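Local coordinates for protein hemolysin BL lytic component L1 (Bacillus cereus, PDB 7NMQ) that serves as a lytic component of the haemolysin BL enterotoxin, an alpha-helical pore-forming toxin, and probably helps to perforate host cell membranes, at residues K53-N58 with K150-G155. Numbering follows the deposited sequence. Where two conformers were deposited one is given.
Sequences KNIHLN and KNNVGG
N152 reaches across to N54, I55 and N58 where two long helices, 45-103 and 107-154, lie side by side in the helical bundle of this ClyA/HBL-type toxin. They run roughly antiparallel, with short-segment axes 9.5 Å apart at 145°, and N152 sits near the C-terminal end of the second helix. The amides of N58 and N152 are nearly coplanar, 18° apart. ND2 of N58 donates to OD1 of N152 at 2.9 Å, arriving in the carbonyl plane on a lone pair, with the bond moderately bent at the hydrogen (151°); seen from the donor, OD1 of N152 lies slightly out of the N58 amide plane. Both asparagines hold CG beside the backbone N and anti to the carbonyl carbon, which carries the two amides into the gap between the helices. CB of N54 packs 3.6 Å from OD1 of N152, beside the amide. The side chains of I55 and N152 lie alongside each other, pointing opposite ways, with CG1 of I55 3.6 Å from CB of N152. Further out, CD1 of I55 meets CG2 of V153 at 4.1 Å, the apolar part of the contact. L283 of helix 275-325 touches both I55 and V153, tying this pair to a third helix, while F149 also packs on I55. OD1 of N152 faces a water as well as ND2 of N58: the water is within hydrogen-bonding distance of both side-chain oxygens, 2.9 Å from OD1 of N152 and 3.2 Å from OD1 of N58, although it has more acceptors around it than protons to give.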
loop_
_atom_site.group_PDB
_atom_site.type_symbol
_atom_site.label_atom_id
_atom_site.label_comp_id
_atom_site.label_asym_id
_atom_site.label_seq_id
_atom_site.Cartn_x
_atom_site.Cartn_y
_atom_site.Cartn_z
ATOM N N LYS A 53 -11.955 11.169 -27.578
ATOM C CA LYS A 53 -13.237 10.897 -26.872
ATOM C C LYS A 53 -13.065 9.692 -25.939
ATOM O O LYS A 53 -13.502 9.745 -24.781
ATOM C CB LYS A 53 -14.390 10.668 -27.855
ATOM C CG LYS A 53 -15.560 9.886 -27.265
ATOM C CD LYS A 53 -16.709 9.640 -28.214
ATOM C CE LYS A 53 -17.767 8.756 -27.603
ATOM N NZ LYS A 53 -18.576 8.037 -28.617
ATOM N N ASN A 54 -12.421 8.639 -26.435
ATOM C CA ASN A 54 -12.223 7.405 -25.655
ATOM C C ASN A 54 -11.253 7.646 -24.507
ATOM O O ASN A 54 -11.489 7.119 -23.423
ATOM C CB ASN A 54 -11.759 6.284 -26.559
ATOM C CG ASN A 54 -12.923 5.839 -27.403
ATOM O OD1 ASN A 54 -14.068 5.880 -26.975
ATOM N ND2 ASN A 54 -12.637 5.285 -28.533
ATOM N N ILE A 55 -10.193 8.402 -24.745
ATOM C CA ILE A 55 -9.231 8.753 -23.668
ATOM C C ILE A 55 -9.965 9.481 -22.561
ATOM O O ILE A 55 -9.739 9.211 -21.382
ATOM C CB ILE A 55 -8.071 9.554 -24.242
ATOM C CG1 ILE A 55 -7.201 8.576 -25.032
ATOM C CG2 ILE A 55 -7.337 10.281 -23.131
ATOM C CD1 ILE A 55 -6.172 9.186 -25.897
ATOM N N HIS A 56 -10.812 10.441 -22.888
ATOM C CA HIS A 56 -11.532 11.170 -21.834
ATOM C C HIS A 56 -12.419 10.226 -21.039
ATOM O O HIS A 56 -12.474 10.362 -19.804
ATOM C CB HIS A 56 -12.385 12.270 -22.440
ATOM C CG HIS A 56 -11.553 13.414 -22.902
ATOM N ND1 HIS A 56 -12.034 14.311 -23.818
ATOM C CD2 HIS A 56 -10.313 13.829 -22.549
ATOM C CE1 HIS A 56 -11.087 15.231 -24.035
ATOM N NE2 HIS A 56 -10.019 14.969 -23.274
ATOM N N LEU A 57 -13.074 9.259 -21.679
ATOM C CA LEU A 57 -13.867 8.258 -20.933
ATOM C C LEU A 57 -12.916 7.429 -20.053
ATOM O O LEU A 57 -13.281 7.120 -18.908
ATOM C CB LEU A 57 -14.601 7.333 -21.904
ATOM C CG LEU A 57 -15.659 8.019 -22.744
ATOM C CD1 LEU A 57 -16.324 7.016 -23.688
ATOM C CD2 LEU A 57 -16.677 8.734 -21.923
ATOM N N ASN A 58 -11.761 7.071 -20.553
ATOM C CA ASN A 58 -10.786 6.295 -19.755
ATOM C C ASN A 58 -10.347 7.121 -18.557
ATOM O O ASN A 58 -10.180 6.560 -17.447
ATOM C CB ASN A 58 -9.543 5.932 -20.526
ATOM C CG ASN A 58 -9.792 5.039 -21.726
ATOM O OD1 ASN A 58 -10.771 4.270 -21.833
ATOM N ND2 ASN A 58 -8.851 5.092 -22.612
ATOM N N LYS A 150 -3.793 2.529 -22.344
ATOM C CA LYS A 150 -2.542 2.295 -23.074
ATOM C C LYS A 150 -2.875 2.132 -24.548
ATOM O O LYS A 150 -2.157 2.674 -25.386
ATOM C CB LYS A 150 -1.844 1.032 -22.559
ATOM C CG LYS A 150 -0.610 0.619 -23.337
ATOM C CD LYS A 150 0.208 -0.476 -22.621
ATOM C CE LYS A 150 1.159 -1.179 -23.557
ATOM N NZ LYS A 150 2.213 -0.240 -24.022
ATOM N N ASN A 151 -3.892 1.360 -24.901
ATOM C CA ASN A 151 -4.231 1.133 -26.329
ATOM C C ASN A 151 -4.668 2.453 -26.984
ATOM O O ASN A 151 -4.262 2.703 -28.130
ATOM C CB ASN A 151 -5.263 0.025 -26.448
ATOM C CG ASN A 151 -5.563 -0.268 -27.895
ATOM O OD1 ASN A 151 -4.671 -0.629 -28.628
ATOM N ND2 ASN A 151 -6.779 0.025 -28.311
ATOM N N ASN A 152 -5.406 3.299 -26.305
ATOM C CA ASN A 152 -5.899 4.547 -26.929
ATOM C C ASN A 152 -4.727 5.505 -27.037
ATOM O O ASN A 152 -4.667 6.275 -28.031
ATOM C CB ASN A 152 -7.042 5.145 -26.139
ATOM C CG ASN A 152 -8.351 4.416 -26.289
ATOM O OD1 ASN A 152 -9.115 4.242 -25.328
ATOM N ND2 ASN A 152 -8.660 4.038 -27.497
ATOM N N VAL A 153 -3.768 5.454 -26.113
ATOM C CA VAL A 153 -2.604 6.373 -26.122
ATOM C C VAL A 153 -1.540 5.917 -27.100
ATOM O O VAL A 153 -0.935 6.809 -27.777
ATOM C CB VAL A 153 -2.036 6.560 -24.709
ATOM C CG1 VAL A 153 -0.680 7.253 -24.729
ATOM C CG2 VAL A 153 -3.074 7.300 -23.881
ATOM N N GLY A 154 -1.280 4.622 -27.213
ATOM C CA GLY A 154 -0.101 4.142 -27.954
ATOM C C GLY A 154 -0.318 2.907 -28.783
ATOM O O GLY A 154 0.654 2.405 -29.312
ATOM N N GLY A 155 -1.552 2.415 -28.861
ATOM C CA GLY A 155 -1.810 1.139 -29.525
ATOM C C GLY A 155 -1.306 -0.011 -28.633
ATOM O O GLY A 155 -0.875 0.191 -27.502
HETATM O O HOH W 1 -11.541 2.744 -24.587
#